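Thiosulfate sulfurtransferase TUM1 (Saccharomyces cerevisiae, PDB 3UTN) transfers sulfur as a tandem rhodanese, accepting persulfide sulfur from NFS1 and passing it to UBA4 for 2-thiolation of the wobble uridine of tRNAs. Local coordinates at residues 47-52 / 74-79; 99-104 / 132-137; 103-108 / 172-177; 110-115 / 138-143; 126-131 / 288-293. One frame throughout, in Å; residues are numbered along the deposited sequence. Where two conformers were deposited one is given.

Interaction 1 of 5, residues 47-52 / 74-79; sequences IVPVDA and PNSIFF
P49, D51, I77 and F79 are joined by three backbone hydrogen bonds that lay the two segments side by side as parallel strands. I77 N donates to P49 O at 2.8 Å, and I77 O receives D51 N at 2.7 Å. D51 O then accepts F79 N at 2.6 Å in a nearly straight bond (170°). CA-H...O contacts run beside them, the shortest from S76 CA to P49 O at 3.0 Å. A water bridges the strands near I47 and N75, donating to I47 O and accepting from N75 ND2.

Apolar packing gathers round I77. Its CG1 is held between the backbone N and carbonyl carbon (chi1 59°), so that it lies alongside V50 CG2 at 3.7 Å, while I77 CG2 meets V48 CG1 at 3.5 Å, the two side chains crossing at about a right angle. Replacing I77 by an alanine would probably open a gap against the methyl groups of V48 and V50. On the other face D51 and F78 sit together, carboxylate perpendicular to ring (90°), with D51 OD1 bonded to T53 OG1.

The pair belongs to the beta-alpha-beta unit of the first rhodanese domain. From helix 63-69, F67 packs on D51 and F78, and N63 and K64 also touch F78. C130 of helix 127-136 rests on V50, A52 and F79, and strand 115-119 flanks strand 47-51 on its other edge.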
# COMPACT_ATOMS: atom_id res chain seq x y z
N ILE A 47 17.20 12.67 0.33
CA ILE A 47 16.21 11.84 0.99
C ILE A 47 14.94 12.63 1.11
O ILE A 47 14.88 13.67 1.77
CB ILE A 47 16.68 11.32 2.35
CG1 ILE A 47 17.86 10.38 2.15
CG2 ILE A 47 15.54 10.60 3.06
CD1 ILE A 47 18.58 10.03 3.43
N VAL A 48 13.93 12.14 0.43
CA VAL A 48 12.69 12.84 0.36
C VAL A 48 11.69 11.95 1.05
O VAL A 48 11.28 10.93 0.50
CB VAL A 48 12.27 13.11 -1.10
CG1 VAL A 48 10.92 13.80 -1.13
CG2 VAL A 48 13.32 13.95 -1.79
N PRO A 49 11.35 12.31 2.29
CA PRO A 49 10.27 11.62 2.94
C PRO A 49 9.04 11.93 2.14
O PRO A 49 8.91 13.01 1.57
CB PRO A 49 10.21 12.27 4.31
CG PRO A 49 11.56 12.84 4.51
CD PRO A 49 11.93 13.35 3.16
N VAL A 50 8.15 10.96 2.06
CA VAL A 50 6.99 11.11 1.24
C VAL A 50 5.84 10.81 2.16
O VAL A 50 5.65 9.69 2.58
CB VAL A 50 7.01 10.13 0.07
CG1 VAL A 50 5.76 10.29 -0.77
CG2 VAL A 50 8.25 10.37 -0.78
N ASP A 51 5.11 11.86 2.49
CA ASP A 51 3.90 11.70 3.24
C ASP A 51 2.83 11.27 2.26
O ASP A 51 2.42 12.03 1.38
CB ASP A 51 3.54 13.01 3.92
CG ASP A 51 2.30 12.90 4.77
OD1 ASP A 51 1.74 11.79 4.86
OD2 ASP A 51 1.90 13.92 5.35
N ALA A 52 2.40 10.03 2.40
CA ALA A 52 1.39 9.46 1.54
C ALA A 52 0.09 9.37 2.30
O ALA A 52 -0.80 8.61 1.94
CB ALA A 52 1.82 8.10 1.06
N PRO A 74 11.01 16.06 8.08
CA PRO A 74 11.61 17.17 7.35
C PRO A 74 11.76 16.83 5.87
O PRO A 74 12.03 15.69 5.52
CB PRO A 74 12.98 17.29 8.01
CG PRO A 74 12.72 16.92 9.43
CD PRO A 74 11.72 15.80 9.35
N ASN A 75 11.55 17.83 5.02
CA ASN A 75 11.81 17.71 3.59
C ASN A 75 10.81 16.79 2.90
O ASN A 75 11.04 16.35 1.78
CB ASN A 75 13.23 17.21 3.34
CG ASN A 75 14.25 17.97 4.17
OD1 ASN A 75 14.16 19.18 4.31
ND2 ASN A 75 15.21 17.25 4.73
N SER A 76 9.72 16.52 3.59
CA SER A 76 8.67 15.66 3.06
C SER A 76 8.03 16.28 1.84
O SER A 76 7.89 17.48 1.75
CB SER A 76 7.58 15.42 4.08
OG SER A 76 7.99 14.49 5.06
N ILE A 77 7.65 15.42 0.92
CA ILE A 77 6.71 15.82 -0.08
C ILE A 77 5.45 15.12 0.34
O ILE A 77 5.48 14.16 1.13
CB ILE A 77 7.11 15.38 -1.49
CG1 ILE A 77 7.23 13.85 -1.55
CG2 ILE A 77 8.38 16.09 -1.92
CD1 ILE A 77 7.46 13.31 -2.94
N PHE A 78 4.35 15.61 -0.16
CA PHE A 78 3.12 14.94 0.04
C PHE A 78 2.84 14.15 -1.21
O PHE A 78 2.91 14.68 -2.31
CB PHE A 78 2.01 15.94 0.29
CG PHE A 78 0.67 15.32 0.36
CD1 PHE A 78 0.32 14.52 1.45
CD2 PHE A 78 -0.25 15.51 -0.66
CE1 PHE A 78 -0.92 13.93 1.52
CE2 PHE A 78 -1.50 14.93 -0.59
CZ PHE A 78 -1.83 14.13 0.50
N PHE A 79 2.56 12.87 -1.03
CA PHE A 79 2.19 12.02 -2.13
C PHE A 79 0.70 11.86 -2.06
O PHE A 79 0.17 11.22 -1.16
CB PHE A 79 2.87 10.67 -2.00
CG PHE A 79 2.62 9.74 -3.15
CD1 PHE A 79 1.43 9.03 -3.24
CD2 PHE A 79 3.59 9.56 -4.13
CE1 PHE A 79 1.20 8.16 -4.30
CE2 PHE A 79 3.37 8.69 -5.19
CZ PHE A 79 2.18 7.99 -5.27
O HOH W 1 15.47 14.30 4.15

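Interaction 2 of 5, residues 99-104 / 132-137; sequences KVFDDA and WTLGVM
F101 of helix 98-107 drives its ring against the C-terminal end of helix 127-136, where M137 meets it in a Met-aromatic contact between helix 98-107 and the residue that follows helix 127-136, all within the first rhodanese domain. The tight part is the ring. M137 CB lies over one face in a CH-pi contact, 3.3 Å from the F101 ring centroid, and M137 CG comes within 3.3 Å of F101 CG. Bends at chi2 and chi3 bring M137 CE back beside the ring, 3.9 Å from F101 CD2, with SD oblique at 4.8 Å from the ring centroid. L134 CD2 closes the ring edge, 3.5 Å from F101 CZ. F101 can reach this far because its CG is anti to the backbone N (chi1 180°), and T133 CG2 touches the ring more loosely, 4.0 Å from F101 CD1.

Away from the ring the contact thins quickly. D102 OD1 comes no nearer than 4.5 Å to M137 CE, and its carboxylate forms a salt bridge with K98 NZ instead. Farther round helix 98-107, K99 is exposed and turns from helix 127-136: its NZ forms a salt bridge with D103 OD2 at 2.8 Å, using the syn lone pair of that oxygen.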
# COMPACT_ATOMS: atom_id res chain seq x y z
N LYS A 99 2.39 8.45 -16.84
CA LYS A 99 2.36 9.91 -16.99
C LYS A 99 1.89 10.61 -15.72
O LYS A 99 2.56 11.51 -15.23
CB LYS A 99 1.51 10.32 -18.19
CG LYS A 99 1.11 11.79 -18.18
CD LYS A 99 0.85 12.34 -19.57
CE LYS A 99 2.03 13.16 -20.06
NZ LYS A 99 2.19 14.42 -19.28
N VAL A 100 0.74 10.19 -15.19
CA VAL A 100 0.24 10.75 -13.94
C VAL A 100 1.32 10.59 -12.87
O VAL A 100 1.62 11.54 -12.15
CB VAL A 100 -1.09 10.10 -13.51
CG1 VAL A 100 -1.38 10.35 -12.03
CG2 VAL A 100 -2.23 10.64 -14.36
N PHE A 101 1.93 9.42 -12.80
CA PHE A 101 2.97 9.20 -11.83
C PHE A 101 4.16 10.14 -12.03
O PHE A 101 4.56 10.83 -11.11
CB PHE A 101 3.46 7.77 -11.83
CG PHE A 101 4.54 7.53 -10.83
CD1 PHE A 101 4.22 7.34 -9.49
CD2 PHE A 101 5.88 7.56 -11.21
CE1 PHE A 101 5.21 7.13 -8.55
CE2 PHE A 101 6.87 7.35 -10.28
CZ PHE A 101 6.54 7.14 -8.94
N ASP A 102 4.71 10.14 -13.24
CA ASP A 102 5.86 10.98 -13.55
C ASP A 102 5.56 12.44 -13.32
O ASP A 102 6.36 13.16 -12.74
CB ASP A 102 6.31 10.76 -14.99
CG ASP A 102 6.92 9.41 -15.20
OD1 ASP A 102 7.18 8.71 -14.19
OD2 ASP A 102 7.14 9.03 -16.36
N ASP A 103 4.38 12.87 -13.76
CA ASP A 103 3.94 14.25 -13.58
C ASP A 103 3.85 14.57 -12.11
O ASP A 103 4.32 15.61 -11.68
CB ASP A 103 2.61 14.49 -14.28
CG ASP A 103 2.75 14.52 -15.78
OD1 ASP A 103 3.90 14.52 -16.26
OD2 ASP A 103 1.72 14.54 -16.49
N ALA A 104 3.28 13.65 -11.35
CA ALA A 104 3.20 13.80 -9.91
C ALA A 104 4.60 13.97 -9.33
O ALA A 104 4.87 14.94 -8.64
CB ALA A 104 2.51 12.61 -9.28
N TRP A 132 4.91 1.36 -2.49
CA TRP A 132 4.78 0.36 -3.50
C TRP A 132 4.60 0.98 -4.85
O TRP A 132 5.25 0.57 -5.80
CB TRP A 132 3.62 -0.51 -3.14
CG TRP A 132 3.21 -1.47 -4.19
CD1 TRP A 132 3.81 -2.67 -4.54
CD2 TRP A 132 2.05 -1.35 -5.05
NE1 TRP A 132 3.11 -3.28 -5.54
CE2 TRP A 132 2.04 -2.54 -5.89
CE3 TRP A 132 1.05 -0.40 -5.21
CZ2 TRP A 132 1.08 -2.75 -6.84
CZ3 TRP A 132 0.08 -0.63 -6.17
CH2 TRP A 132 0.09 -1.77 -6.97
N THR A 133 3.75 2.00 -4.95
CA THR A 133 3.55 2.72 -6.20
C THR A 133 4.87 3.30 -6.71
O THR A 133 5.22 3.13 -7.88
CB THR A 133 2.53 3.85 -6.02
OG1 THR A 133 1.29 3.28 -5.61
CG2 THR A 133 2.33 4.62 -7.33
N LEU A 134 5.59 3.98 -5.82
CA LEU A 134 6.90 4.50 -6.15
C LEU A 134 7.80 3.39 -6.64
O LEU A 134 8.43 3.52 -7.69
CB LEU A 134 7.52 5.16 -4.92
CG LEU A 134 6.75 6.39 -4.45
CD1 LEU A 134 7.30 6.82 -3.10
CD2 LEU A 134 6.86 7.52 -5.47
N GLY A 135 7.85 2.31 -5.88
CA GLY A 135 8.64 1.14 -6.24
C GLY A 135 8.18 0.54 -7.55
O GLY A 135 8.99 0.27 -8.42
N VAL A 136 6.87 0.34 -7.70
CA VAL A 136 6.34 -0.26 -8.92
C VAL A 136 6.70 0.61 -10.10
O VAL A 136 7.06 0.11 -11.16
CB VAL A 136 4.82 -0.47 -8.86
CG1 VAL A 136 4.28 -0.88 -10.22
CG2 VAL A 136 4.49 -1.55 -7.85
N MET A 137 6.64 1.92 -9.90
CA MET A 137 6.99 2.86 -10.94
C MET A 137 8.49 2.99 -11.10
O MET A 137 8.97 3.91 -11.76
CB MET A 137 6.35 4.21 -10.66
CG MET A 137 4.87 4.23 -10.96
SD MET A 137 4.49 3.52 -12.57
CE MET A 137 5.30 4.66 -13.69

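Interaction 3 of 5, residues 103-108 / 172-177; sequences DAMSNL and SHYESS
S106, in the last turn of helix 98-107, takes two backbone N-H groups from the segment 172-177. S172 N donates to S106 O at 2.8 Å (160°), so that a carbonyl in the last helical turn finds its donor in the loop. Y174 N donates to S106 OG at 2.9 Å, in a more bent bond (144°). The same hydroxyl is also bonded to D102 O, one turn back in the helix, which its torsion allows: OG lies beside the backbone N, opposite the carbonyl carbon. Y174 O and S172 O approach S106 OG too, but at poor angles.

Several other polar groups of the segment have partners nearby. S172 OG is bonded to V110 O. S176 is held at both ends, its N by D102 OD1 and its OG by M137 O, while E175 O receives K112 NZ.

Between these bonds lies an apolar patch. M105 CB sits over one face of the Y174 ring, 3.2 Å from Y174 CG, and M105 SD stands almost straight above the same ring, 4.8 Å from its centroid, a distant Met-aromatic contact. The arrangement pins a long irregular connection, running from helix 148-153 to helix 181-184, onto the first domain, consistent with a tandem rhodanese whose interdomain chain wraps along the first repeat before the second sheet begins.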
# COMPACT_ATOMS: atom_id res chain seq x y z
N ASP A 103 4.38 12.87 -13.76
CA ASP A 103 3.94 14.25 -13.58
C ASP A 103 3.85 14.57 -12.11
O ASP A 103 4.32 15.61 -11.68
CB ASP A 103 2.61 14.49 -14.28
CG ASP A 103 2.75 14.52 -15.78
OD1 ASP A 103 3.90 14.52 -16.26
OD2 ASP A 103 1.72 14.54 -16.49
N ALA A 104 3.28 13.65 -11.35
CA ALA A 104 3.20 13.80 -9.91
C ALA A 104 4.60 13.97 -9.33
O ALA A 104 4.87 14.94 -8.64
CB ALA A 104 2.51 12.61 -9.28
N MET A 105 5.48 13.03 -9.65
CA MET A 105 6.85 13.07 -9.17
C MET A 105 7.51 14.37 -9.58
O MET A 105 8.16 15.03 -8.77
CB MET A 105 7.65 11.90 -9.72
CG MET A 105 7.19 10.54 -9.24
SD MET A 105 7.07 10.47 -7.45
CE MET A 105 5.31 10.71 -7.24
N SER A 106 7.33 14.73 -10.84
CA SER A 106 7.85 15.98 -11.37
C SER A 106 7.30 17.16 -10.57
O SER A 106 8.07 17.99 -10.09
CB SER A 106 7.48 16.12 -12.85
OG SER A 106 8.08 15.08 -13.60
N ASN A 107 5.98 17.20 -10.44
CA ASN A 107 5.29 18.26 -9.71
C ASN A 107 5.83 18.40 -8.30
O ASN A 107 5.97 19.50 -7.79
CB ASN A 107 3.78 17.98 -9.68
CG ASN A 107 2.99 19.13 -9.10
OD1 ASN A 107 2.77 20.15 -9.75
ND2 ASN A 107 2.53 18.96 -7.87
N LEU A 108 6.14 17.26 -7.68
CA LEU A 108 6.64 17.22 -6.31
C LEU A 108 8.13 17.43 -6.27
O LEU A 108 8.74 17.47 -5.20
CB LEU A 108 6.29 15.88 -5.67
CG LEU A 108 4.79 15.60 -5.55
CD1 LEU A 108 4.56 14.14 -5.22
CD2 LEU A 108 4.13 16.53 -4.54
N SER A 172 10.62 18.91 -10.78
CA SER A 172 11.68 18.17 -11.44
C SER A 172 11.11 17.63 -12.73
O SER A 172 9.92 17.80 -13.00
CB SER A 172 12.13 17.02 -10.55
OG SER A 172 11.04 16.14 -10.32
N HIS A 173 11.96 17.00 -13.53
CA HIS A 173 11.49 16.26 -14.68
C HIS A 173 11.71 14.80 -14.41
O HIS A 173 12.70 14.21 -14.86
CB HIS A 173 12.21 16.73 -15.94
CG HIS A 173 11.92 18.17 -16.30
ND1 HIS A 173 12.57 19.20 -15.73
CD2 HIS A 173 11.00 18.72 -17.19
CE1 HIS A 173 12.10 20.36 -16.23
NE2 HIS A 173 11.14 20.07 -17.13
N TYR A 174 10.80 14.22 -13.65
CA TYR A 174 10.91 12.84 -13.27
C TYR A 174 10.26 11.98 -14.32
O TYR A 174 9.12 12.22 -14.73
CB TYR A 174 10.20 12.62 -11.95
CG TYR A 174 10.35 11.23 -11.39
CD1 TYR A 174 11.23 10.99 -10.34
CD2 TYR A 174 9.62 10.17 -11.90
CE1 TYR A 174 11.36 9.73 -9.81
CE2 TYR A 174 9.75 8.90 -11.38
CZ TYR A 174 10.62 8.69 -10.33
OH TYR A 174 10.75 7.44 -9.81
N GLU A 175 10.98 10.97 -14.75
CA GLU A 175 10.45 10.05 -15.73
C GLU A 175 10.82 8.65 -15.35
O GLU A 175 11.99 8.28 -15.37
CB GLU A 175 10.96 10.40 -17.12
CG GLU A 175 10.21 9.70 -18.23
CD GLU A 175 10.57 10.24 -19.60
OE1 GLU A 175 11.00 11.42 -19.68
OE2 GLU A 175 10.42 9.49 -20.58
N SER A 176 9.81 7.87 -14.98
CA SER A 176 10.01 6.46 -14.69
C SER A 176 10.61 5.79 -15.91
O SER A 176 10.03 5.85 -17.00
CB SER A 176 8.68 5.81 -14.33
OG SER A 176 8.84 4.41 -14.18
N SER A 177 11.77 5.19 -15.74
CA SER A 177 12.47 4.53 -16.83
C SER A 177 11.98 3.09 -16.95
O SER A 177 12.07 2.47 -18.01
CB SER A 177 13.98 4.56 -16.59
OG SER A 177 14.31 3.89 -15.39

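Interaction 4 of 5, residues 110-115 / 138-143. With DMS (dimethyl sulfoxide), chain B.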
# COMPACT_ATOMS: atom_id res chain seq x y z
N VAL A 110 10.32 15.34 -7.20
CA VAL A 110 11.02 14.10 -6.92
C VAL A 110 12.02 13.87 -8.05
O VAL A 110 11.68 13.98 -9.22
CB VAL A 110 10.06 12.91 -6.80
CG1 VAL A 110 10.83 11.60 -6.67
CG2 VAL A 110 9.16 13.10 -5.60
N GLN A 111 13.26 13.58 -7.68
CA GLN A 111 14.26 13.22 -8.66
C GLN A 111 14.37 11.72 -8.62
O GLN A 111 14.11 11.10 -7.59
CB GLN A 111 15.61 13.86 -8.33
CG GLN A 111 15.61 15.39 -8.27
CD GLN A 111 15.55 16.06 -9.64
OE1 GLN A 111 15.45 15.39 -10.67
NE2 GLN A 111 15.61 17.38 -9.64
N LYS A 112 14.76 11.12 -9.74
CA LYS A 112 14.95 9.69 -9.80
C LYS A 112 15.87 9.21 -8.68
O LYS A 112 15.65 8.15 -8.12
CB LYS A 112 15.52 9.27 -11.15
CG LYS A 112 15.54 7.77 -11.38
CD LYS A 112 14.13 7.19 -11.40
CE LYS A 112 13.25 7.86 -12.43
NZ LYS A 112 13.81 7.69 -13.80
N ASP A 113 16.89 10.00 -8.37
CA ASP A 113 17.90 9.59 -7.41
C ASP A 113 17.45 9.72 -5.97
O ASP A 113 18.13 9.26 -5.06
CB ASP A 113 19.19 10.37 -7.61
CG ASP A 113 20.35 9.74 -6.88
OD1 ASP A 113 20.55 8.52 -7.04
OD2 ASP A 113 21.06 10.46 -6.13
N ASP A 114 16.30 10.37 -5.76
CA ASP A 114 15.80 10.57 -4.41
C ASP A 114 15.61 9.26 -3.71
O ASP A 114 15.08 8.31 -4.27
CB ASP A 114 14.46 11.29 -4.43
CG ASP A 114 14.59 12.74 -4.79
OD1 ASP A 114 15.71 13.28 -4.72
OD2 ASP A 114 13.56 13.34 -5.13
N ILE A 115 16.06 9.21 -2.47
CA ILE A 115 15.61 8.15 -1.60
C ILE A 115 14.26 8.62 -1.10
O ILE A 115 14.15 9.63 -0.40
CB ILE A 115 16.57 7.94 -0.43
CG1 ILE A 115 17.91 7.42 -0.92
CG2 ILE A 115 15.94 6.99 0.57
CD1 ILE A 115 18.98 7.37 0.14
N GLY A 138 9.23 2.07 -10.49
CA GLY A 138 10.64 1.91 -10.75
C GLY A 138 11.50 2.94 -10.06
O GLY A 138 12.65 3.14 -10.43
N HIS A 139 10.95 3.61 -9.05
CA HIS A 139 11.79 4.53 -8.33
C HIS A 139 12.84 3.74 -7.62
O HIS A 139 12.52 2.80 -6.90
CB HIS A 139 11.02 5.41 -7.38
CG HIS A 139 11.85 6.55 -6.87
ND1 HIS A 139 11.98 7.69 -7.54
CD2 HIS A 139 12.67 6.65 -5.75
CE1 HIS A 139 12.80 8.51 -6.87
NE2 HIS A 139 13.22 7.87 -5.78
N PRO A 140 14.12 4.09 -7.85
CA PRO A 140 15.24 3.26 -7.44
C PRO A 140 15.25 3.02 -5.94
O PRO A 140 15.39 1.89 -5.50
CB PRO A 140 16.46 4.08 -7.87
CG PRO A 140 15.98 4.86 -9.03
CD PRO A 140 14.57 5.24 -8.66
N LYS A 141 15.10 4.09 -5.17
CA LYS A 141 15.27 3.98 -3.74
C LYS A 141 14.02 4.46 -3.04
O LYS A 141 13.71 5.65 -3.01
CB LYS A 141 16.51 4.75 -3.28
CG LYS A 141 17.80 4.19 -3.88
CD LYS A 141 18.98 5.12 -3.67
CE LYS A 141 18.83 6.42 -4.45
NZ LYS A 141 18.73 6.24 -5.93
N VAL A 142 13.30 3.49 -2.51
CA VAL A 142 12.05 3.78 -1.87
C VAL A 142 12.04 3.03 -0.56
O VAL A 142 12.31 1.83 -0.49
CB VAL A 142 10.84 3.35 -2.71
CG1 VAL A 142 9.56 3.79 -2.02
CG2 VAL A 142 10.91 3.94 -4.10
N TYR A 143 11.74 3.78 0.48
CA TYR A 143 11.57 3.18 1.76
C TYR A 143 10.19 3.47 2.21
O TYR A 143 9.59 4.48 1.84
CB TYR A 143 12.57 3.75 2.73
CG TYR A 143 13.97 3.33 2.42
CD1 TYR A 143 14.49 2.15 2.93
CD2 TYR A 143 14.77 4.10 1.58
CE1 TYR A 143 15.78 1.75 2.65
CE2 TYR A 143 16.07 3.71 1.29
CZ TYR A 143 16.56 2.53 1.83
OH TYR A 143 17.84 2.14 1.53
S DMS B . 14.45 0.02 -1.90
O DMS B . 14.18 0.98 -2.98
C1 DMS B . 15.60 -1.12 -2.47
C2 DMS B . 15.43 0.78 -0.74
O HOH W 2 16.02 6.73 -6.05
O HOH W 3 12.58 4.74 -13.32
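K112 curls over P140, its CD lying 3.4 Å from P140 CD, a close carbon-carbon approach, with the two side chains crossing at about a right angle. Bends at three successive torsions of the lysine bring the chain back.

The H139 ring lies against the carbonyls of the type I turn from Q111 to D114. Q111 O and D114 O lie near the plane of the imidazole at its edge, and K112 O stands over one face. H139 NE2 donates to D114 O at a modelled 2.4 Å, too short for its length to be relied on, and ND1 is bonded to Y174 OH. With an alanine in place of H139, Y174 OH would probably lose its ring-nitrogen partner and the carbonyls of Q111, K112 and D114 the ring packed against them.

Just before it, G138 at positive phi is the C-prime residue of a Schellman motif ending helix 127-136, from which the chain passes into strand 141-145, parallel neighbour of strand 115-119 in the first rhodanese sheet.

A water knits the segments together, donating to K112 O and D114 O and accepting from K141 N and K141 NZ. K141 NZ also makes a salt bridge with D113 OD1 at 3.1 Å, approaching from above the carboxylate plane, while D113 OD2 is bonded to H45. I115 CG2 touches the edge of the Y143 ring, 3.3 Å from Y143 CD2. Over a face of that ring lies C2 of a dimethyl sulfoxide, probably from the crystallisation liquor, whose O accepts V142 N at 2.7 Å in a nearly straight bond (168°).

Interaction 5 of 5, residues 126-131 / 288-293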
# COMPACT_ATOMS: atom_id res chain seq x y z
N SER A 126 -1.75 4.09 3.88
CA SER A 126 -1.65 4.45 2.48
C SER A 126 -0.20 4.49 2.06
O SER A 126 0.13 4.45 0.88
CB SER A 126 -2.27 5.81 2.26
OG SER A 126 -1.73 6.75 3.18
N SER A 127 0.68 4.60 3.04
CA SER A 127 2.10 4.69 2.75
C SER A 127 2.60 3.44 2.03
O SER A 127 3.37 3.57 1.09
CB SER A 127 2.92 4.98 4.00
OG SER A 127 2.70 4.00 4.99
N PRO A 128 2.14 2.23 2.43
CA PRO A 128 2.63 1.08 1.69
C PRO A 128 2.22 1.18 0.24
O PRO A 128 3.03 0.96 -0.65
CB PRO A 128 1.94 -0.10 2.38
CG PRO A 128 1.63 0.40 3.74
CD PRO A 128 1.23 1.82 3.51
N ARG A 129 0.95 1.52 0.00
CA ARG A 129 0.45 1.73 -1.34
C ARG A 129 1.36 2.69 -2.07
O ARG A 129 1.74 2.45 -3.21
CB ARG A 129 -0.95 2.32 -1.28
CG ARG A 129 -1.45 2.80 -2.62
CD ARG A 129 -1.90 1.60 -3.43
NE ARG A 129 -2.18 1.97 -4.81
CZ ARG A 129 -2.86 1.19 -5.64
NH1 ARG A 129 -3.32 0.02 -5.23
NH2 ARG A 129 -3.07 1.59 -6.89
N CYS A 130 1.69 3.78 -1.40
CA CYS A 130 2.54 4.79 -1.98
C CYS A 130 3.96 4.30 -2.22
O CYS A 130 4.49 4.45 -3.31
CB CYS A 130 2.57 6.01 -1.09
SG CYS A 130 3.83 7.16 -1.65
N ALA A 131 4.57 3.72 -1.19
CA ALA A 131 5.92 3.18 -1.32
C ALA A 131 5.93 2.20 -2.47
O ALA A 131 6.81 2.21 -3.33
CB ALA A 131 6.35 2.50 -0.04
N GLY A 288 -4.63 -3.49 0.41
CA GLY A 288 -4.04 -4.68 -0.18
C GLY A 288 -2.53 -4.60 -0.18
O GLY A 288 -1.85 -5.59 0.01
N VAL A 289 -2.00 -3.40 -0.39
CA VAL A 289 -0.56 -3.22 -0.39
C VAL A 289 -0.02 -3.32 1.03
O VAL A 289 1.12 -3.73 1.23
CB VAL A 289 -0.13 -1.90 -1.02
CG1 VAL A 289 1.38 -1.79 -0.98
CG2 VAL A 289 -0.61 -1.84 -2.46
N ILE A 290 -0.84 -2.96 2.00
CA ILE A 290 -0.44 -3.09 3.39
C ILE A 290 -0.08 -4.55 3.64
O ILE A 290 1.01 -4.84 4.13
CB ILE A 290 -1.54 -2.66 4.36
CG1 ILE A 290 -1.92 -1.19 4.11
CG2 ILE A 290 -1.07 -2.88 5.80
CD1 ILE A 290 -3.14 -0.75 4.87
N ILE A 291 -0.98 -5.45 3.26
CA ILE A 291 -0.72 -6.86 3.51
C ILE A 291 0.30 -7.40 2.55
O ILE A 291 1.12 -8.22 2.92
CB ILE A 291 -1.98 -7.73 3.52
CG1 ILE A 291 -2.70 -7.74 2.17
CG2 ILE A 291 -2.90 -7.25 4.63
CD1 ILE A 291 -3.71 -8.86 2.05
N LYS A 292 0.26 -6.92 1.31
CA LYS A 292 1.24 -7.30 0.33
C LYS A 292 2.63 -7.03 0.89
O LYS A 292 3.52 -7.87 0.84
CB LYS A 292 1.01 -6.51 -0.95
CG LYS A 292 2.09 -6.69 -1.99
CD LYS A 292 1.74 -5.87 -3.21
CE LYS A 292 2.66 -6.23 -4.35
NZ LYS A 292 4.07 -5.91 -4.00
N THR A 293 2.78 -5.84 1.45
CA THR A 293 4.04 -5.40 2.02
C THR A 293 4.42 -6.25 3.22
O THR A 293 5.58 -6.64 3.35
CB THR A 293 3.95 -3.92 2.41
OG1 THR A 293 3.69 -3.16 1.22
CG2 THR A 293 5.24 -3.44 3.04
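The guanidinium of R129 is approached obliquely by V289 CG2, which lies closest to the arginine's CD, at 3.8 Å; the charged end runs on to D307, with which NH1 forms a salt bridge, and more weakly to G285 O. This is a helix-helix contact between the two rhodanese domains, helix 127-136 of the first meeting helix 286-297 of the second: the axes of 127-131 and 288-293 cross at 74° and come within 7.9 Å. The packing is by van der Waals contact, largely of aliphatic groups, with no hydrogen bond between the two segments.

V289 is the residue pressed against the other helix. A chi1 of 180° swings CG1 away from the residue's own N and sets it against the peptide of P128, 3.2 Å from P128 O, while CG2 is turned to R129. P128 in turn faces three residues of the opposing helix. Its CB meets V289 CG1 at 3.8 Å and also T293 OG1 at 3.7 Å, and its CG touches I290 CG1 at 3.9 Å, the side chains lying aslant.

The interface lies close to the active site. The side chain of R129 is about 7 Å from that of C282, the cysteine that carries the persulfide, which precedes helix 286-297 in the chain. L305 of strand 303-306 packs on both R129 and V289.

T293 settles its hydroxyl within its own helix: OG1 donates to V289 O at 2.6 Å, and T293 N reaches the same oxygen from the opposite face of its carbonyl plane.

Overall arrangement
Interactions 1 to 4 are built within or onto the first rhodanese domain, and interaction 5 joins that domain to the second. Interactions 2 and 3 share D103 and A104 of helix 98-107, and their centres are about 8 Å apart. Interaction 1 meets interaction 4 in the sheet, where V48 N lies 2.7 Å from I115 O, and meets interaction 2 where F79 CE2 packs 3.7 Å from L134 CD2. Interactions 2 and 5 use successive turns of helix 127-136, with W132 CB 3.4 Å from V289 CG1. That helix runs from interaction 5, the nearer to C282, to interaction 2, where the side chain of T133 is about 12 Å from that of C282.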